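Local coordinates for protein nucleoside kinase (Methanococcus jannaschii, PDB 2C4E) that catalyses the ATP-dependent phosphorylation of nucleosides, inosine, guanosine and cytidine above all, to their monophosphates, using magnesium or manganese as cofactor, at residues T180-M185 with V208-V213; F143-A148 with L173-E178. All coordinates share one frame; numbering follows the deposited sequence.

Both contacts belong to the layered alpha/beta body of a ribokinase-family enzyme, and each joins two elements of the same kind. Contact 1 pairs neighbouring parallel strands inside the central sheet; contact 2 packs two helices side by side on one face of that sheet. Both are largely buried, but contact 1 buries 560 Å², both sides summed, and rests on backbone hydrogen bonds, whereas contact 2 buries 193 Å² through aliphatic side chains, with a partly exposed, charged margin. Helix 170-178 leads directly into strand 182-186, so the two contacts follow each other along the chain, and they touch where Leu183 CD2 lies 4.0 Å from Ile177 CD1.

Contact 1 of 2, residues T180-M185 with V208-V213; sequences TNFLFM and VDALIV
Strands 182-186 and 210-214 lie next to each other in the mixed central sheet of the ribokinase fold, and this contact is the parallel pairing of the two strands of a beta-alpha-beta crossover, with helix 187-197 in the connection. Phe182 stands beside Ala210 at one end and Met185 beside Val213 at the other. The short segments diverge by only 15°. The ladder opens with a fork: one carbonyl oxygen, Asn181 O, holds two successive amides, those of Asp209 and Ala210. The bond from Asp209 N, 2.9 Å long, is the more bent of the two, with an N-H...O angle of 136°. Thereafter the bonds alternate. Leu183 N gives to Ala210 O, Ile212 N reaches Leu183 O at 2.8 Å in an almost straight bond, and Met185 N closes on Ile212 O at 3.0 Å.

The side chains sort onto two faces. On that of Phe182, Phe184, Ala210 and Ile212, Ile212 lies alongside the Phe184 ring: its CB comes 3.6 Å from Phe184 CD2, while its CD1 sits over one ring face, 4.0 Å from the centroid and displaced toward the rim, a CH-pi contact. The turn about CB-CG1 that goes with this position (chi2 97°) is off the staggered values. On the other face Leu183 and Leu211 run side by side, Leu183 CD2 lying 4.1 Å from Leu211 CD1, and Met185 CE approaches the same Leu211 methyl at 4.3 Å.

Helix 245-258 covers the face of Phe182, Phe184 and Ile212, where Phe184 meets Phe253 edge-to-face and touches Arg250, the inferred transition-state stabiliser. Helix 187-197 lies against the opposite face, with Phe190 touching Met185, Leu211 and Val213, while strand 156-159 continues the sheet beyond strand 182-186.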
ATOM      1  N   THR A 180      18.694 -29.735   6.245  1.00 19.09           N
ATOM      2  CA  THR A 180      19.126 -28.895   5.134  1.00 19.54           C
ATOM      3  C   THR A 180      20.433 -29.417   4.552  1.00 19.30           C
ATOM      4  O   THR A 180      21.331 -29.767   5.296  1.00 20.30           O
ATOM      5  CB  THR A 180      19.342 -27.448   5.605  1.00 20.00           C
ATOM      6  OG1 THR A 180      18.092 -26.869   5.988  1.00 20.54           O
ATOM      7  CG2 THR A 180      19.775 -26.577   4.443  1.00 20.37           C
ATOM      8  N   ASN A 181      20.512 -29.482   3.228  1.00 19.19           N
ATOM      9  CA  ASN A 181      21.765 -29.779   2.522  1.00 18.85           C
ATOM     10  C   ASN A 181      22.544 -28.511   2.165  1.00 20.27           C
ATOM     11  O   ASN A 181      23.729 -28.441   2.454  1.00 19.90           O
ATOM     12  CB  ASN A 181      21.516 -30.623   1.271  1.00 19.69           C
ATOM     13  CG  ASN A 181      20.958 -31.978   1.607  1.00 18.86           C
ATOM     14  OD1 ASN A 181      21.701 -32.936   1.990  1.00 23.28           O
ATOM     15  ND2 ASN A 181      19.654 -32.083   1.531  1.00 15.07           N
ATOM     16  N   PHE A 182      21.892 -27.524   1.552  1.00 20.01           N
ATOM     17  CA  PHE A 182      22.521 -26.245   1.222  1.00 21.16           C
ATOM     18  C   PHE A 182      21.850 -25.180   2.053  1.00 20.95           C
ATOM     19  O   PHE A 182      20.645 -24.966   1.921  1.00 20.17           O
ATOM     20  CB  PHE A 182      22.322 -25.821  -0.238  1.00 21.11           C
ATOM     21  CG  PHE A 182      22.680 -26.860  -1.268  1.00 25.57           C
ATOM     22  CD1 PHE A 182      21.695 -27.697  -1.778  1.00 29.69           C
ATOM     23  CD2 PHE A 182      23.957 -26.964  -1.766  1.00 30.56           C
ATOM     24  CE1 PHE A 182      22.000 -28.638  -2.750  1.00 31.91           C
ATOM     25  CE2 PHE A 182      24.272 -27.907  -2.764  1.00 32.14           C
ATOM     26  CZ  PHE A 182      23.295 -28.736  -3.240  1.00 32.59           C
ATOM     27  N   LEU A 183      22.620 -24.522   2.913  1.00 21.06           N
ATOM     28  CA  LEU A 183      22.132 -23.454   3.762  1.00 20.94           C
ATOM     29  C   LEU A 183      22.730 -22.139   3.288  1.00 21.21           C
ATOM     30  O   LEU A 183      23.956 -21.967   3.275  1.00 21.94           O
ATOM     31  CB  LEU A 183      22.519 -23.732   5.207  1.00 20.82           C
ATOM     32  CG  LEU A 183      22.159 -22.680   6.257  1.00 21.92           C
ATOM     33  CD1 LEU A 183      20.629 -22.549   6.311  1.00 22.67           C
ATOM     34  CD2 LEU A 183      22.733 -23.121   7.580  1.00 21.63           C
ATOM     35  N   PHE A 184      21.860 -21.236   2.874  1.00 20.58           N
ATOM     36  CA  PHE A 184      22.241 -19.904   2.446  1.00 20.89           C
ATOM     37  C   PHE A 184      21.845 -18.888   3.516  1.00 21.06           C
ATOM     38  O   PHE A 184      20.727 -18.921   4.021  1.00 21.69           O
ATOM     39  CB  PHE A 184      21.503 -19.519   1.160  1.00 20.27           C
ATOM     40  CG  PHE A 184      21.862 -20.333  -0.059  1.00 20.50           C
ATOM     41  CD1 PHE A 184      21.150 -21.502  -0.376  1.00 21.25           C
ATOM     42  CD2 PHE A 184      22.834 -19.903  -0.943  1.00 20.46           C
ATOM     43  CE1 PHE A 184      21.451 -22.234  -1.522  1.00 22.15           C
ATOM     44  CE2 PHE A 184      23.130 -20.631  -2.076  1.00 21.66           C
ATOM     45  CZ  PHE A 184      22.442 -21.789  -2.370  1.00 22.91           C
ATOM     46  N   MET A 185      22.744 -17.971   3.836  1.00 20.84           N
ATOM     47  CA  MET A 185      22.416 -16.841   4.688  1.00 21.55           C
ATOM     48  C   MET A 185      23.262 -15.654   4.290  1.00 21.62           C
ATOM     49  O   MET A 185      24.420 -15.796   3.938  1.00 21.36           O
ATOM     50  CB  MET A 185      22.662 -17.163   6.166  1.00 21.67           C
ATOM     51  CG  MET A 185      21.589 -18.031   6.817  1.00 23.54           C
ATOM     52  SD  MET A 185      21.874 -18.154   8.619  1.00 26.60           S
ATOM     53  CE  MET A 185      23.028 -19.463   8.640  1.00 27.70           C
ATOM     54  N   VAL A 208      24.993 -29.717   7.687  1.00 21.94           N
ATOM     55  CA  VAL A 208      24.709 -29.402   6.278  1.00 21.46           C
ATOM     56  C   VAL A 208      25.884 -29.798   5.394  1.00 21.78           C
ATOM     57  O   VAL A 208      26.991 -30.075   5.869  1.00 21.61           O
ATOM     58  CB  VAL A 208      24.358 -27.903   6.071  1.00 21.37           C
ATOM     59  CG1 VAL A 208      23.309 -27.453   7.056  1.00 21.35           C
ATOM     60  CG2 VAL A 208      25.604 -27.002   6.173  1.00 20.62           C
ATOM     61  N   ASP A 209      25.630 -29.896   4.096  1.00 20.44           N
ATOM     62  CA  ASP A 209      26.698 -30.189   3.152  1.00 21.56           C
ATOM     63  C   ASP A 209      27.453 -28.954   2.698  1.00 21.58           C
ATOM     64  O   ASP A 209      28.643 -29.033   2.410  1.00 21.92           O
ATOM     65  CB  ASP A 209      26.136 -30.892   1.915  1.00 21.74           C
ATOM     66  CG  ASP A 209      25.511 -32.210   2.222  1.00 25.72           C
ATOM     67  OD1 ASP A 209      26.098 -33.034   2.961  1.00 25.36           O
ATOM     68  OD2 ASP A 209      24.444 -32.556   1.682  1.00 29.23           O
ATOM     69  N   ALA A 210      26.751 -27.830   2.599  1.00 21.19           N
ATOM     70  CA  ALA A 210      27.349 -26.572   2.187  1.00 21.38           C
ATOM     71  C   ALA A 210      26.641 -25.434   2.874  1.00 21.16           C
ATOM     72  O   ALA A 210      25.403 -25.377   2.910  1.00 20.64           O
ATOM     73  CB  ALA A 210      27.278 -26.386   0.684  1.00 22.00           C
ATOM     74  N   LEU A 211      27.446 -24.541   3.448  1.00 20.81           N
ATOM     75  CA  LEU A 211      26.978 -23.314   4.032  1.00 21.10           C
ATOM     76  C   LEU A 211      27.492 -22.201   3.135  1.00 21.00           C
ATOM     77  O   LEU A 211      28.691 -22.096   2.914  1.00 20.24           O
ATOM     78  CB  LEU A 211      27.588 -23.150   5.434  1.00 21.60           C
ATOM     79  CG  LEU A 211      27.556 -21.750   6.036  1.00 22.47           C
ATOM     80  CD1 LEU A 211      26.119 -21.326   6.253  1.00 22.84           C
ATOM     81  CD2 LEU A 211      28.352 -21.722   7.346  1.00 22.67           C
ATOM     82  N   ILE A 212      26.586 -21.383   2.626  1.00 20.19           N
ATOM     83  CA  ILE A 212      26.912 -20.328   1.702  1.00 20.50           C
ATOM     84  C   ILE A 212      26.531 -19.013   2.358  1.00 20.88           C
ATOM     85  O   ILE A 212      25.352 -18.739   2.624  1.00 21.18           O
ATOM     86  CB  ILE A 212      26.164 -20.493   0.374  1.00 20.22           C
ATOM     87  CG1 ILE A 212      26.455 -21.879  -0.245  1.00 20.75           C
ATOM     88  CG2 ILE A 212      26.569 -19.347  -0.563  1.00 20.96           C
ATOM     89  CD1 ILE A 212      25.398 -22.935   0.057  1.00 22.19           C
ATOM     90  N   VAL A 213      27.542 -18.227   2.672  1.00 20.88           N
ATOM     91  CA  VAL A 213      27.345 -16.928   3.280  1.00 21.39           C
ATOM     92  C   VAL A 213      27.575 -15.863   2.223  1.00 22.34           C
ATOM     93  O   VAL A 213      28.673 -15.724   1.685  1.00 20.98           O
ATOM     94  CB  VAL A 213      28.285 -16.710   4.486  1.00 21.12           C
ATOM     95  CG1 VAL A 213      28.078 -15.326   5.079  1.00 21.21           C
ATOM     96  CG2 VAL A 213      28.080 -17.800   5.538  1.00 21.14           C
TER

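Contact 2 of 2, residues F143-A148 with L173-E178; sequences FNLKCA and LLEIIE
Leu145 and Ile176 interleave where helix 141-151 packs beside helix 170-178, each reaching past the other toward the opposing helix, and they bury the most surface here. Both helices belong to the layered alpha/beta fold: Asn144, Cys147 and Ala148 touch Ile136 of strand 131-136 in the central sheet, and helix 170-178 leads on to strand 182-186. The short helical segments run the same general way, 33° apart, with their axes approaching to 9.3 Å.

The apolar contacts come first. Leu145 works with one branch: its CD1 lies 3.7 Å from Ile176 CA and 3.8 Å from Ile176 CB, resting on the base of the isoleucine. Ile176 returns the contact through its longer arm. Because CG1 stands anti to the backbone N (chi1 -164°) and the chain stays extended beyond it, CD1 reaches across to the opposing backbone, 3.9 Å from Leu145 CA and 4.0 Å from Asn144 C. On the way CG1 passes Ala148 CB at 3.8 Å, the small alanine side chain letting the isoleucine come close to the helix. With Ile176 cut back to an alanine, CG1 and CD1 are gone, and a gap would probably open beside Ala148 CB and over the backbone at Asn144 and Leu145.

One polar residue, Glu175, enters at the margin. Its aliphatic part takes part directly, CG lying 3.9 Å from Leu145 CD1. Its OE2 forms a salt bridge with Lys149 of helix 141-151, so the charged pair ties together the same two helices.

Chemically, then, a small aliphatic centre has an ionic edge: the helices meet through methyl and methylene groups, without directional bonds between the two segments, while the Glu175-Lys149 bridge adds a charged link beside partly exposed Leu145.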
ATOM      1  N   PHE A 143       5.262 -24.525   7.855  1.00 19.62           N
ATOM      2  CA  PHE A 143       5.081 -25.276   6.614  1.00 19.70           C
ATOM      3  C   PHE A 143       6.460 -25.557   6.009  1.00 19.32           C
ATOM      4  O   PHE A 143       6.720 -26.651   5.514  1.00 19.24           O
ATOM      5  CB  PHE A 143       4.198 -24.483   5.648  1.00 19.18           C
ATOM      6  CG  PHE A 143       3.914 -25.191   4.356  1.00 20.21           C
ATOM      7  CD1 PHE A 143       2.865 -26.084   4.257  1.00 19.78           C
ATOM      8  CD2 PHE A 143       4.694 -24.957   3.232  1.00 21.27           C
ATOM      9  CE1 PHE A 143       2.584 -26.739   3.057  1.00 22.11           C
ATOM     10  CE2 PHE A 143       4.410 -25.611   2.028  1.00 22.28           C
ATOM     11  CZ  PHE A 143       3.357 -26.504   1.948  1.00 21.79           C
ATOM     12  N   ASN A 144       7.366 -24.587   6.109  1.00 19.33           N
ATOM     13  CA  ASN A 144       8.710 -24.735   5.558  1.00 19.48           C
ATOM     14  C   ASN A 144       9.468 -25.861   6.256  1.00 20.24           C
ATOM     15  O   ASN A 144      10.116 -26.687   5.594  1.00 19.64           O
ATOM     16  CB  ASN A 144       9.493 -23.424   5.639  1.00 19.75           C
ATOM     17  CG  ASN A 144       9.034 -22.398   4.603  1.00 20.12           C
ATOM     18  OD1 ASN A 144       9.385 -21.198   4.664  1.00 22.45           O
ATOM     19  ND2 ASN A 144       8.254 -22.848   3.668  1.00 16.62           N
ATOM     20  N   LEU A 145       9.335 -25.950   7.575  1.00 19.81           N
ATOM     21  CA  LEU A 145       9.943 -27.072   8.297  1.00 20.39           C
ATOM     22  C   LEU A 145       9.321 -28.396   7.861  1.00 20.18           C
ATOM     23  O   LEU A 145      10.035 -29.391   7.668  1.00 19.97           O
ATOM     24  CB  LEU A 145       9.813 -26.888   9.812  1.00 20.64           C
ATOM     25  CG  LEU A 145      10.370 -28.009  10.693  1.00 21.29           C
ATOM     26  CD1 LEU A 145      11.857 -28.276  10.416  1.00 22.47           C
ATOM     27  CD2 LEU A 145      10.159 -27.679  12.155  1.00 23.66           C
ATOM     28  N   LYS A 146       8.003 -28.443   7.687  1.00 19.14           N
ATOM     29  CA  LYS A 146       7.383 -29.669   7.187  1.00 19.59           C
ATOM     30  C   LYS A 146       7.992 -30.066   5.854  1.00 19.42           C
ATOM     31  O   LYS A 146       8.255 -31.233   5.624  1.00 18.96           O
ATOM     32  CB  LYS A 146       5.871 -29.527   6.992  1.00 19.03           C
ATOM     33  CG  LYS A 146       5.066 -29.365   8.261  1.00 20.22           C
ATOM     34  CD  LYS A 146       3.598 -29.186   7.904  1.00 21.21           C
ATOM     35  CE  LYS A 146       2.703 -29.258   9.120  1.00 23.05           C
ATOM     36  NZ  LYS A 146       1.334 -28.734   8.830  1.00 22.13           N
ATOM     37  N   CYS A 147       8.223 -29.083   4.981  1.00 19.30           N
ATOM     38  CA  CYS A 147       8.808 -29.347   3.668  1.00 19.67           C
ATOM     39  C   CYS A 147      10.208 -29.926   3.799  1.00 19.36           C
ATOM     40  O   CYS A 147      10.515 -30.935   3.142  1.00 19.61           O
ATOM     41  CB  CYS A 147       8.855 -28.084   2.811  1.00 20.67           C
ATOM     42  SG  CYS A 147       7.231 -27.540   2.250  1.00 21.12           S
ATOM     43  N   ALA A 148      11.023 -29.323   4.664  1.00 19.97           N
ATOM     44  CA  ALA A 148      12.402 -29.770   4.875  1.00 19.53           C
ATOM     45  C   ALA A 148      12.410 -31.182   5.417  1.00 19.66           C
ATOM     46  O   ALA A 148      13.156 -32.011   4.943  1.00 18.10           O
ATOM     47  CB  ALA A 148      13.132 -28.854   5.830  1.00 19.86           C
ATOM     48  N   LEU A 173      15.196 -23.566  14.561  1.00 25.66           N
ATOM     49  CA  LEU A 173      16.259 -23.302  13.596  1.00 24.94           C
ATOM     50  C   LEU A 173      17.212 -24.477  13.506  1.00 24.25           C
ATOM     51  O   LEU A 173      17.643 -24.846  12.412  1.00 23.51           O
ATOM     52  CB  LEU A 173      17.031 -22.026  13.965  1.00 25.26           C
ATOM     53  CG  LEU A 173      18.032 -21.532  12.922  1.00 25.58           C
ATOM     54  CD1 LEU A 173      17.331 -21.286  11.584  1.00 26.08           C
ATOM     55  CD2 LEU A 173      18.740 -20.263  13.431  1.00 27.07           C
ATOM     56  N   LEU A 174      17.529 -25.071  14.648  1.00 23.73           N
ATOM     57  CA  LEU A 174      18.402 -26.226  14.685  1.00 23.78           C
ATOM     58  C   LEU A 174      17.718 -27.349  13.918  1.00 22.95           C
ATOM     59  O   LEU A 174      18.337 -28.000  13.094  1.00 23.10           O
ATOM     60  CB  LEU A 174      18.682 -26.648  16.127  1.00 24.05           C
ATOM     61  CG  LEU A 174      19.623 -27.828  16.333  1.00 26.07           C
ATOM     62  CD1 LEU A 174      20.995 -27.547  15.730  1.00 27.55           C
ATOM     63  CD2 LEU A 174      19.741 -28.129  17.841  1.00 28.27           C
ATOM     64  N   GLU A 175      16.421 -27.515  14.132  1.00 22.66           N
ATOM     65  CA  GLU A 175      15.680 -28.599  13.460  1.00 22.41           C
ATOM     66  C   GLU A 175      15.656 -28.469  11.939  1.00 22.63           C
ATOM     67  O   GLU A 175      15.893 -29.441  11.245  1.00 21.68           O
ATOM     68  CB  GLU A 175      14.255 -28.706  14.008  1.00 22.95           C
ATOM     69  CG  GLU A 175      13.497 -29.923  13.507  1.00 24.04           C
ATOM     70  CD  GLU A 175      13.997 -31.252  14.064  1.00 27.14           C
ATOM     71  OE1 GLU A 175      14.944 -31.275  14.890  1.00 27.42           O
ATOM     72  OE2 GLU A 175      13.417 -32.285  13.674  1.00 25.43           O
ATOM     73  N   ILE A 176      15.381 -27.284  11.401  1.00 22.36           N
ATOM     74  CA  ILE A 176      15.345 -27.156   9.952  1.00 22.46           C
ATOM     75  C   ILE A 176      16.749 -27.290   9.346  1.00 21.88           C
ATOM     76  O   ILE A 176      16.911 -27.876   8.281  1.00 20.27           O
ATOM     77  CB  ILE A 176      14.619 -25.857   9.524  1.00 22.28           C
ATOM     78  CG1 ILE A 176      14.247 -25.920   8.046  1.00 24.94           C
ATOM     79  CG2 ILE A 176      15.464 -24.603   9.822  1.00 22.54           C
ATOM     80  CD1 ILE A 176      13.132 -24.984   7.672  1.00 26.71           C
ATOM     81  N   ILE A 177      17.760 -26.773  10.033  1.00 21.49           N
ATOM     82  CA  ILE A 177      19.139 -26.888   9.573  1.00 21.34           C
ATOM     83  C   ILE A 177      19.588 -28.351   9.551  1.00 21.22           C
ATOM     84  O   ILE A 177      20.369 -28.740   8.694  1.00 20.09           O
ATOM     85  CB  ILE A 177      20.096 -26.012  10.431  1.00 21.33           C
ATOM     86  CG1 ILE A 177      19.878 -24.556  10.080  1.00 22.23           C
ATOM     87  CG2 ILE A 177      21.559 -26.421  10.234  1.00 22.44           C
ATOM     88  CD1 ILE A 177      20.716 -23.587  10.947  1.00 21.32           C
ATOM     89  N   GLU A 178      19.051 -29.163  10.466  1.00 21.55           N
ATOM     90  CA  GLU A 178      19.430 -30.556  10.541  1.00 21.79           C
ATOM     91  C   GLU A 178      18.806 -31.302   9.352  1.00 20.58           C
ATOM     92  O   GLU A 178      19.218 -32.410   9.040  1.00 21.55           O
ATOM     93  CB  GLU A 178      19.105 -31.161  11.921  1.00 22.89           C
ATOM     94  CG  GLU A 178      20.085 -30.580  12.952  1.00 25.51           C
ATOM     95  CD  GLU A 178      20.075 -31.222  14.314  1.00 31.41           C
ATOM     96  OE1 GLU A 178      18.987 -31.616  14.783  1.00 34.06           O
ATOM     97  OE2 GLU A 178      21.175 -31.284  14.922  1.00 32.09           O
TER